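Local coordinates for protein putative alpha-L-fucosidase (Bacteroides thetaiotaomicron, PDB 4H41) that is a putative alpha-L-fucosidase with a TIM-barrel fold that probably removes fucose from host glycans, at residues I42-P47 and L120-R125; G77-M82 and Y126-D131; E145-Y150 and K185-G190; S163-R168 and A241-H246. All coordinates share one frame; numbering follows the deposited sequence.

Interaction 1. Residues I42-P47 and L120-R125; sequences ISHDIP and LYDSGR
A single bond between two side chains carries this whole contact, and it lands on an uncommon side of the carboxylate: His44 NE2 donates to Asp122 OD2 over 2.9 Å on the anti side, 31° out of the carboxylate plane. From the histidine's point of view the oxygen lies at the ring edge, almost exactly in the imidazole plane. The two flat groups stand steeply against each other, 77° apart. A chi1 of -176° turns the Asp122 carboxylate away from its own backbone N and across toward the histidine. Aspartate suits the place because both its oxygens are used. Asp122 OD1 accepts from Gly124 N at 3.2 Å in an Asx turn just ahead of helix 125-129, while OD2 also takes a hydrogen bond from the indole N-H of Trp127, so that two donors hold it. On the other loop, Ser43 OG receives Ile46 N at 2.9 Å and, less straight, Asp45 N at 3.3 Å, an ST motif and ST turn that shape the chain around His44. Imidazole, with a nitrogen on each side, can hold Asp122 through NE2 while ND1 bonds a pentaethylene glycol molecule, probably from the crystallisation liquor. Such a His-carboxylate pair, joining loops that follow the strands 34-39 and 115-119, is consistent with the pocket end of a TIM barrel.

Interaction 2. Residues G77-M82 and Y126-D131; sequences GYRKFM and YWDTGD
Arg79 and Asp128 meet end-on, their side chains coming from opposite directions, in a two-pronged salt bridge. Arg79 NH1 reaches Asp128 OD2 over 3.0 Å with a nearly straight N-H...O angle of 176°, and Arg79 NH2 reaches Asp128 OD1, also over 3.0 Å. Both oxygens are met on their syn sides at the edge of the guanidinium, and the two planes are tilted by 27°, so the carboxylate is turned somewhat out of the guanidinium plane. Arginine fits because its paired N-H groups match the two oxygens of a carboxylate. Beside the bridge, Tyr78 CE1 comes within 4.2 Å of Trp127 CD1, the indole carbon lying near the plane of the tyrosine ring. The first segment is a beta hairpin with a type II' turn from Tyr78 to Phe81; Arg79 occupies its second position with positive phi, and the partner is the short helix 125-129. The arginine chain runs extended from CG to NE, and the N-H of Arg79 NE donates to Tyr78 OH over 3.0 Å, which helps to fix the rotation of the guanidinium. A leucine in place of Arg79 would probably leave the Asp128 carboxylate without its countercharge and Tyr78 OH without this donor. Further out, His44 sets its ring edge-to-face with that of Tyr78.

Interaction 3. Residues E145-Y150 and K185-G190; sequences EVWKMY and KDISNG
Two neighbouring outer helices of the TIM barrel, 136-151 and 173-187, meet here near their C-terminal ends, and the indole of Trp147 bridges them. One face of the ring lies against the end of the second helix. Ser188 CA sits 3.7 Å from the centroid of the six-membered ring of Trp147 and just 10° off its normal, a CH-pi contact, while Ser188 CB touches Trp147 CZ3 at 3.4 Å. Over the same face lies Ile187 O, so the indole covers the carbonyl without a hydrogen bond from NE1. Trp147 CG lies opposite its backbone N (chi1 -174°), which swings the ring out from its own helix across this end. Ile187 slides past in the opposite direction, and Ile187 CD1 packs on Trp147 CB at 3.6 Å. Serine is small enough to lie under the broad ring, and its OG turns to Cys184 O, Leu191 N and Trp160 NE1. Were Trp147 replaced by a valine, Ser188 and the Ile187 carbonyl would probably lose their cover and a gap would open between the helices. Trp160 of strand 157-162 touches both Trp147 and Ile187, so the pair of helices rests on the barrel wall, with Leu191 of the following loop also against the indole.

Interaction 4. Residues S163-R168 and A241-H246; sequences SGEISR and AFQDGH
The direct polar link joins Glu165 and Gln243: Gln243 NE2 donates to Glu165 OE1 over 3.0 Å, with an N-H...O angle of 150°. The donor arrives from above the carboxylate, 64° out of its plane, and the amide and carboxylate planes stand 82° apart. Both side chains are extended beyond CG and cross at about a right angle. A water adds an indirect link, giving one hydrogen to Glu165 OE1 at 2.8 Å and the other to Gln243 OE1 at 2.7 Å. Glu165 OE1 is thus gripped by two donors, and the amide is used at both ends, which suits glutamine to the place: its nitrogen gives while its carbonyl receives. Gln243 NE2 also donates to Ser196 O, which helps to fix the amide's rotation. Backbone and ligand bonds complete the setting. Glu165 O accepts from Tyr126 OH, and Glu165 OE2 bonds an unidentified molecule, probably from the crystallisation liquor. A carboxylate from the loop after strand 157-162, facing a side chain at the end of strand 239-243, is characteristic of the C-terminal mouth of a TIM barrel, where glycoside hydrolases of this fold keep their active sites, although no catalytic role is established for Glu165.

Overall arrangement
From the N terminus, the 42-47 loop after the first barrel strand opens interaction 1, which closes 73 residues on at the loop after the third strand. Interaction 2 starts within that span, at the 77-82 hairpin, and ends beyond it at helix 125-129, so the two cross; Tyr121 bonds to Arg79 between them. Interactions 3 and 4 follow and also cross: the first ties outer helices 136-151 and 173-187, the second the loop after strand 157-162 and strand 239-243. Tyr126 and Leu120 connect interactions 2 and 1 to interaction 4, linking the loops of the barrel mouth. Interaction 3 lies apart, about 22 Å between centres from interactions 1 and 2.

Interaction 1. Residues I42-P47 and L120-R125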
# COMPACT_ATOMS: atom_id res chain seq x y z
N ILE B 42 5.39 13.96 -14.71
CA ILE B 42 4.39 14.00 -13.66
C ILE B 42 3.72 12.65 -13.61
O ILE B 42 3.21 12.19 -14.62
CB ILE B 42 3.34 15.11 -13.90
CG1 ILE B 42 3.96 16.52 -13.93
CG2 ILE B 42 2.23 15.00 -12.86
CD1 ILE B 42 4.68 16.98 -12.65
N SER B 43 3.67 12.02 -12.44
CA SER B 43 3.08 10.69 -12.30
C SER B 43 1.58 10.70 -12.43
O SER B 43 0.93 11.57 -11.90
CB SER B 43 3.44 10.10 -10.95
OG SER B 43 2.98 8.77 -10.82
N HIS B 44 1.03 9.69 -13.09
CA HIS B 44 -0.41 9.52 -13.10
C HIS B 44 -0.94 8.90 -11.80
O HIS B 44 -2.08 9.17 -11.40
CB HIS B 44 -0.83 8.56 -14.21
CG HIS B 44 -0.84 9.14 -15.60
ND1 HIS B 44 -0.81 8.31 -16.70
CD2 HIS B 44 -0.97 10.42 -16.02
CE1 HIS B 44 -0.87 9.12 -17.76
NE2 HIS B 44 -1.00 10.38 -17.39
N ASP B 45 -0.18 7.96 -11.22
CA ASP B 45 -0.71 7.09 -10.19
C ASP B 45 0.30 6.43 -9.26
O ASP B 45 -0.07 5.46 -8.58
CB ASP B 45 -1.51 5.97 -10.90
CG ASP B 45 -0.68 5.10 -11.83
OD1 ASP B 45 0.51 5.38 -11.99
OD2 ASP B 45 -1.23 4.11 -12.37
N ILE B 46 1.51 6.96 -9.15
CA ILE B 46 2.50 6.43 -8.19
C ILE B 46 2.74 7.52 -7.14
O ILE B 46 3.21 8.61 -7.49
CB ILE B 46 3.81 6.04 -8.87
CG1 ILE B 46 3.58 5.11 -10.11
CG2 ILE B 46 4.76 5.42 -7.85
CD1 ILE B 46 2.83 3.79 -9.78
N PRO B 47 2.51 7.21 -5.84
CA PRO B 47 2.68 8.24 -4.81
C PRO B 47 4.08 8.83 -4.80
O PRO B 47 5.07 8.14 -5.06
CB PRO B 47 2.34 7.51 -3.52
CG PRO B 47 1.37 6.47 -3.95
CD PRO B 47 1.90 5.99 -5.26
N LEU B 120 6.55 14.28 -23.66
CA LEU B 120 5.61 15.31 -24.07
C LEU B 120 4.52 15.52 -23.03
O LEU B 120 4.27 14.70 -22.15
CB LEU B 120 5.01 14.96 -25.45
CG LEU B 120 6.00 14.90 -26.61
CD1 LEU B 120 5.28 14.77 -27.93
CD2 LEU B 120 6.92 16.16 -26.63
N TYR B 121 3.87 16.67 -23.16
CA TYR B 121 2.83 17.09 -22.25
C TYR B 121 1.56 16.24 -22.44
O TYR B 121 1.18 15.95 -23.58
CB TYR B 121 2.53 18.59 -22.47
CG TYR B 121 1.36 19.12 -21.67
CD1 TYR B 121 1.42 19.23 -20.29
CD2 TYR B 121 0.17 19.47 -22.30
CE1 TYR B 121 0.33 19.69 -19.55
CE2 TYR B 121 -0.92 19.92 -21.57
CZ TYR B 121 -0.85 20.01 -20.19
OH TYR B 121 -1.98 20.41 -19.53
N ASP B 122 0.90 15.92 -21.35
CA ASP B 122 -0.36 15.16 -21.32
C ASP B 122 -1.45 16.07 -20.76
O ASP B 122 -1.49 16.34 -19.55
CB ASP B 122 -0.17 13.89 -20.48
CG ASP B 122 -1.38 12.96 -20.44
OD1 ASP B 122 -2.47 13.36 -20.89
OD2 ASP B 122 -1.25 11.86 -19.87
N SER B 123 -2.35 16.55 -21.63
CA SER B 123 -3.39 17.50 -21.19
C SER B 123 -4.56 16.89 -20.45
O SER B 123 -5.34 17.65 -19.87
CB SER B 123 -3.96 18.28 -22.38
OG SER B 123 -4.88 17.49 -23.12
N GLY B 124 -4.75 15.59 -20.55
CA GLY B 124 -5.90 14.90 -19.98
C GLY B 124 -7.06 14.75 -20.96
O GLY B 124 -7.94 13.93 -20.75
N ARG B 125 -7.05 15.51 -22.08
CA ARG B 125 -8.14 15.50 -23.07
C ARG B 125 -8.26 14.16 -23.77
O ARG B 125 -9.37 13.68 -23.98
CB ARG B 125 -7.93 16.60 -24.12
CG ARG B 125 -8.15 17.99 -23.56
CD ARG B 125 -8.01 19.06 -24.64
NE ARG B 125 -7.79 20.38 -24.03
CZ ARG B 125 -6.62 20.99 -23.86
NH1 ARG B 125 -5.50 20.43 -24.31
NH2 ARG B 125 -6.56 22.18 -23.27

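Interaction 2. Residues G77-M82 and Y126-D131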
# COMPACT_ATOMS: atom_id res chain seq x y z
N GLY B 77 4.18 17.56 -18.33
CA GLY B 77 3.07 17.97 -17.51
C GLY B 77 1.92 17.00 -17.62
O GLY B 77 1.87 16.15 -18.53
N TYR B 78 1.04 17.08 -16.67
CA TYR B 78 -0.17 16.27 -16.66
C TYR B 78 -1.30 17.16 -16.16
O TYR B 78 -1.30 17.56 -15.00
CB TYR B 78 0.01 15.02 -15.81
CG TYR B 78 -1.26 14.21 -15.73
CD1 TYR B 78 -1.96 13.84 -16.89
CD2 TYR B 78 -1.83 13.89 -14.51
CE1 TYR B 78 -3.16 13.15 -16.82
CE2 TYR B 78 -3.03 13.19 -14.43
CZ TYR B 78 -3.69 12.83 -15.58
OH TYR B 78 -4.91 12.20 -15.54
N ARG B 79 -2.24 17.49 -17.06
CA ARG B 79 -3.34 18.40 -16.75
C ARG B 79 -2.74 19.72 -16.20
O ARG B 79 -1.94 20.32 -16.91
CB ARG B 79 -4.37 17.75 -15.82
CG ARG B 79 -5.05 16.53 -16.45
CD ARG B 79 -6.11 15.94 -15.55
NE ARG B 79 -6.61 14.65 -16.03
CZ ARG B 79 -7.62 14.45 -16.87
NH1 ARG B 79 -8.29 15.48 -17.38
NH2 ARG B 79 -7.96 13.22 -17.23
N LYS B 80 -3.04 20.16 -14.95
CA LYS B 80 -2.51 21.46 -14.47
C LYS B 80 -1.14 21.36 -13.78
O LYS B 80 -0.58 22.39 -13.42
CB LYS B 80 -3.51 22.15 -13.58
CG LYS B 80 -4.74 22.59 -14.38
CD LYS B 80 -5.67 23.51 -13.60
CE LYS B 80 -6.64 24.19 -14.53
NZ LYS B 80 -7.53 25.14 -13.81
N PHE B 81 -0.57 20.18 -13.67
CA PHE B 81 0.75 20.01 -13.06
C PHE B 81 1.82 20.02 -14.14
O PHE B 81 1.61 19.49 -15.24
CB PHE B 81 0.81 18.73 -12.23
CG PHE B 81 0.04 18.85 -10.94
CD1 PHE B 81 0.62 19.42 -9.82
CD2 PHE B 81 -1.29 18.51 -10.88
CE1 PHE B 81 -0.11 19.63 -8.66
CE2 PHE B 81 -2.01 18.63 -9.69
CZ PHE B 81 -1.45 19.28 -8.62
N MSE B 82 2.98 20.64 -13.85
CA MSE B 82 4.09 20.72 -14.78
C MSE B 82 5.41 20.49 -14.06
O MSE B 82 5.52 20.63 -12.84
CB MSE B 82 4.09 22.05 -15.53
CG MSE B 82 4.35 23.24 -14.64
SE MSE B 82 4.21 24.96 -15.56
CE MSE B 82 2.36 25.18 -15.50
N TYR B 126 -7.13 13.54 -24.13
CA TYR B 126 -7.17 12.21 -24.71
C TYR B 126 -7.76 11.20 -23.70
O TYR B 126 -8.66 10.43 -24.04
CB TYR B 126 -5.77 11.76 -25.17
CG TYR B 126 -5.60 10.26 -25.21
CD1 TYR B 126 -6.34 9.48 -26.09
CD2 TYR B 126 -4.67 9.63 -24.39
CE1 TYR B 126 -6.17 8.09 -26.13
CE2 TYR B 126 -4.51 8.24 -24.43
CZ TYR B 126 -5.24 7.48 -25.33
OH TYR B 126 -5.11 6.11 -25.39
N TRP B 127 -7.29 11.23 -22.45
CA TRP B 127 -7.83 10.30 -21.44
C TRP B 127 -9.35 10.49 -21.24
O TRP B 127 -10.07 9.52 -21.04
CB TRP B 127 -7.11 10.46 -20.10
CG TRP B 127 -5.68 10.04 -20.17
CD1 TRP B 127 -4.58 10.82 -19.95
CD2 TRP B 127 -5.19 8.74 -20.53
NE1 TRP B 127 -3.44 10.09 -20.13
CE2 TRP B 127 -3.78 8.81 -20.51
CE3 TRP B 127 -5.80 7.51 -20.85
CZ2 TRP B 127 -2.96 7.71 -20.83
CZ3 TRP B 127 -4.98 6.40 -21.13
CH2 TRP B 127 -3.59 6.50 -21.05
N ASP B 128 -9.84 11.72 -21.34
CA ASP B 128 -11.26 12.01 -21.16
C ASP B 128 -12.13 11.71 -22.39
O ASP B 128 -13.34 11.66 -22.25
CB ASP B 128 -11.44 13.49 -20.77
CG ASP B 128 -10.87 13.81 -19.41
OD1 ASP B 128 -10.55 12.87 -18.65
OD2 ASP B 128 -10.64 15.01 -19.13
N THR B 129 -11.55 11.56 -23.60
CA THR B 129 -12.33 11.37 -24.83
C THR B 129 -12.01 10.12 -25.65
O THR B 129 -12.85 9.70 -26.43
CB THR B 129 -12.08 12.55 -25.78
OG1 THR B 129 -10.69 12.57 -26.17
CG2 THR B 129 -12.51 13.90 -25.17
N GLY B 130 -10.78 9.62 -25.57
CA GLY B 130 -10.33 8.51 -26.39
C GLY B 130 -9.75 8.95 -27.71
O GLY B 130 -9.34 8.10 -28.50
N ASP B 131 -9.64 10.28 -27.95
CA ASP B 131 -9.12 10.80 -29.21
C ASP B 131 -7.76 11.42 -28.94
O ASP B 131 -7.65 12.46 -28.30
CB ASP B 131 -10.10 11.80 -29.82
CG ASP B 131 -9.67 12.47 -31.11
OD1 ASP B 131 -8.49 12.37 -31.47
OD2 ASP B 131 -10.52 13.11 -31.76

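Interaction 3. Residues E145-Y150 and K185-G190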
# COMPACT_ATOMS: atom_id res chain seq x y z
N GLU B 145 9.01 25.78 -27.03
CA GLU B 145 9.65 26.50 -25.91
C GLU B 145 10.72 25.66 -25.23
O GLU B 145 11.77 26.18 -24.87
CB GLU B 145 8.60 27.04 -24.90
CG GLU B 145 7.89 25.99 -24.09
CD GLU B 145 6.83 26.47 -23.12
OE1 GLU B 145 6.32 27.61 -23.25
OE2 GLU B 145 6.47 25.66 -22.24
N VAL B 146 10.50 24.36 -25.13
CA VAL B 146 11.45 23.46 -24.51
C VAL B 146 12.73 23.33 -25.35
O VAL B 146 13.81 23.27 -24.77
CB VAL B 146 10.75 22.11 -24.22
CG1 VAL B 146 11.74 20.98 -24.11
CG2 VAL B 146 9.91 22.25 -22.96
N TRP B 147 12.65 23.30 -26.66
CA TRP B 147 13.88 23.29 -27.48
C TRP B 147 14.69 24.57 -27.22
O TRP B 147 15.90 24.52 -27.04
CB TRP B 147 13.59 23.17 -28.98
CG TRP B 147 14.87 23.01 -29.75
CD1 TRP B 147 15.49 23.96 -30.52
CD2 TRP B 147 15.80 21.93 -29.62
NE1 TRP B 147 16.71 23.50 -30.94
CE2 TRP B 147 16.92 22.25 -30.41
CE3 TRP B 147 15.75 20.68 -28.99
CZ2 TRP B 147 18.03 21.40 -30.50
CZ3 TRP B 147 16.86 19.86 -29.06
CH2 TRP B 147 17.96 20.20 -29.84
N LYS B 148 14.00 25.70 -27.16
CA LYS B 148 14.68 26.98 -26.95
C LYS B 148 15.23 27.13 -25.54
O LYS B 148 16.35 27.60 -25.37
CB LYS B 148 13.73 28.15 -27.24
CG LYS B 148 13.43 28.27 -28.74
CD LYS B 148 12.21 29.15 -29.01
N MSE B 149 14.46 26.72 -24.54
CA MSE B 149 14.83 26.88 -23.13
C MSE B 149 15.86 25.84 -22.67
O MSE B 149 16.72 26.15 -21.86
CB MSE B 149 13.59 26.78 -22.24
CG MSE B 149 12.62 27.96 -22.41
SE MSE B 149 10.88 27.52 -21.53
CE MSE B 149 11.52 27.67 -19.68
N TYR B 150 15.76 24.61 -23.17
CA TYR B 150 16.60 23.50 -22.72
C TYR B 150 17.39 22.79 -23.83
O TYR B 150 18.57 22.54 -23.65
CB TYR B 150 15.70 22.45 -22.01
CG TYR B 150 14.95 23.03 -20.84
CD1 TYR B 150 15.59 23.27 -19.62
CD2 TYR B 150 13.59 23.30 -20.92
CE1 TYR B 150 14.93 23.90 -18.57
CE2 TYR B 150 12.91 23.93 -19.88
CZ TYR B 150 13.58 24.18 -18.68
OH TYR B 150 12.93 24.79 -17.67
N LYS B 185 11.45 16.03 -34.26
CA LYS B 185 12.60 15.78 -35.12
C LYS B 185 13.05 17.03 -35.87
O LYS B 185 14.24 17.29 -35.94
CB LYS B 185 12.29 14.67 -36.13
CG LYS B 185 12.31 13.31 -35.44
CD LYS B 185 12.64 12.19 -36.34
CE LYS B 185 12.91 10.92 -35.56
NZ LYS B 185 14.32 10.84 -35.13
N ASP B 186 12.10 17.78 -36.41
CA ASP B 186 12.41 19.01 -37.15
C ASP B 186 13.11 20.04 -36.27
O ASP B 186 14.12 20.58 -36.68
CB ASP B 186 11.13 19.65 -37.70
CG ASP B 186 10.55 18.97 -38.93
OD1 ASP B 186 11.24 18.11 -39.51
OD2 ASP B 186 9.41 19.31 -39.31
N ILE B 187 12.57 20.29 -35.05
CA ILE B 187 13.12 21.34 -34.21
C ILE B 187 14.48 20.96 -33.67
O ILE B 187 15.26 21.84 -33.36
CB ILE B 187 12.14 21.74 -33.07
CG1 ILE B 187 12.36 23.19 -32.64
CG2 ILE B 187 12.20 20.76 -31.87
CD1 ILE B 187 11.34 23.71 -31.80
N SER B 188 14.74 19.66 -33.46
CA SER B 188 15.97 19.22 -32.80
C SER B 188 17.00 18.66 -33.77
O SER B 188 18.00 18.09 -33.32
CB SER B 188 15.64 18.16 -31.76
OG SER B 188 15.19 16.95 -32.35
N ASN B 189 16.76 18.81 -35.06
CA ASN B 189 17.65 18.30 -36.11
C ASN B 189 17.83 16.78 -36.01
O ASN B 189 18.93 16.26 -36.12
CB ASN B 189 19.01 19.04 -36.08
CG ASN B 189 19.86 18.78 -37.31
OD1 ASN B 189 19.34 18.53 -38.40
ND2 ASN B 189 21.17 18.74 -37.13
N GLY B 190 16.73 16.08 -35.78
CA GLY B 190 16.68 14.63 -35.82
C GLY B 190 17.00 13.84 -34.58
O GLY B 190 17.38 12.68 -34.71

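Interaction 4. Residues S163-R168 and A241-H246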
# COMPACT_ATOMS: atom_id res chain seq x y z
N SER B 163 4.51 10.66 -25.20
CA SER B 163 3.87 10.11 -24.01
C SER B 163 2.39 9.72 -24.15
O SER B 163 1.85 9.16 -23.18
CB SER B 163 4.02 11.11 -22.85
OG SER B 163 3.49 12.36 -23.23
N GLY B 164 1.79 9.92 -25.31
CA GLY B 164 0.42 9.48 -25.57
C GLY B 164 0.33 7.97 -25.63
O GLY B 164 0.76 7.37 -26.62
N GLU B 165 -0.15 7.32 -24.55
CA GLU B 165 -0.19 5.85 -24.48
C GLU B 165 -1.45 5.24 -25.06
O GLU B 165 -2.54 5.61 -24.66
CB GLU B 165 -0.09 5.37 -23.03
CG GLU B 165 1.23 5.56 -22.35
CD GLU B 165 1.14 5.17 -20.88
OE1 GLU B 165 0.59 4.08 -20.56
OE2 GLU B 165 1.60 5.98 -20.05
N ILE B 166 -1.28 4.20 -25.89
CA ILE B 166 -2.37 3.42 -26.44
C ILE B 166 -2.00 1.95 -26.38
O ILE B 166 -0.84 1.62 -26.15
CB ILE B 166 -2.69 3.85 -27.92
CG1 ILE B 166 -1.56 3.44 -28.92
CG2 ILE B 166 -3.00 5.34 -28.02
CD1 ILE B 166 -1.89 3.62 -30.39
N SER B 167 -2.97 1.07 -26.63
CA SER B 167 -2.73 -0.36 -26.82
C SER B 167 -3.35 -0.90 -28.09
O SER B 167 -2.92 -1.96 -28.55
CB SER B 167 -3.27 -1.16 -25.63
OG SER B 167 -4.68 -1.08 -25.54
N ARG B 168 -4.40 -0.26 -28.60
CA ARG B 168 -5.15 -0.71 -29.77
C ARG B 168 -5.32 0.41 -30.77
O ARG B 168 -5.03 1.58 -30.45
CB ARG B 168 -6.55 -1.16 -29.29
CG ARG B 168 -6.57 -2.32 -28.29
CD ARG B 168 -6.11 -3.63 -28.90
NE ARG B 168 -7.00 -4.06 -29.97
CZ ARG B 168 -8.05 -4.87 -29.84
NH1 ARG B 168 -8.38 -5.35 -28.64
NH2 ARG B 168 -8.78 -5.19 -30.90
N ALA B 241 8.61 0.80 -27.39
CA ALA B 241 8.93 0.11 -26.13
C ALA B 241 7.66 -0.35 -25.48
O ALA B 241 7.18 0.28 -24.54
CB ALA B 241 9.72 1.05 -25.20
N PHE B 242 7.09 -1.45 -25.95
CA PHE B 242 5.85 -1.91 -25.33
C PHE B 242 6.06 -2.19 -23.85
O PHE B 242 7.04 -2.81 -23.46
CB PHE B 242 5.26 -3.18 -25.96
CG PHE B 242 4.38 -2.96 -27.15
CD1 PHE B 242 3.02 -2.71 -27.00
CD2 PHE B 242 4.89 -3.04 -28.44
CE1 PHE B 242 2.22 -2.49 -28.11
CE2 PHE B 242 4.09 -2.82 -29.54
CZ PHE B 242 2.75 -2.56 -29.37
N GLN B 243 5.10 -1.73 -23.04
CA GLN B 243 4.99 -2.11 -21.65
C GLN B 243 4.78 -3.62 -21.67
O GLN B 243 3.95 -4.10 -22.45
CB GLN B 243 3.82 -1.38 -20.98
CG GLN B 243 4.05 0.11 -20.93
CD GLN B 243 2.78 0.85 -20.59
OE1 GLN B 243 2.10 0.48 -19.65
NE2 GLN B 243 2.41 1.89 -21.36
N ASP B 244 5.54 -4.38 -20.88
CA ASP B 244 5.47 -5.85 -20.98
C ASP B 244 4.55 -6.53 -19.96
O ASP B 244 4.48 -7.76 -19.93
CB ASP B 244 6.89 -6.41 -20.82
CG ASP B 244 7.52 -6.24 -19.46
OD1 ASP B 244 6.83 -5.66 -18.52
OD2 ASP B 244 8.66 -6.70 -19.28
N GLY B 245 3.88 -5.77 -19.11
CA GLY B 245 3.18 -6.35 -17.98
C GLY B 245 1.76 -6.79 -18.11
O GLY B 245 1.27 -7.42 -17.17
N HIS B 246 1.06 -6.46 -19.20
CA HIS B 246 -0.37 -6.76 -19.27
C HIS B 246 -0.69 -8.14 -19.85
O HIS B 246 -1.86 -8.51 -19.89
CB HIS B 246 -1.12 -5.69 -20.06
CG HIS B 246 -0.95 -4.31 -19.50
ND1 HIS B 246 0.15 -3.54 -19.81
CD2 HIS B 246 -1.73 -3.61 -18.64
CE1 HIS B 246 -0.03 -2.38 -19.18
NE2 HIS B 246 -1.15 -2.37 -18.49
O HOH W 1 0.39 2.22 -18.46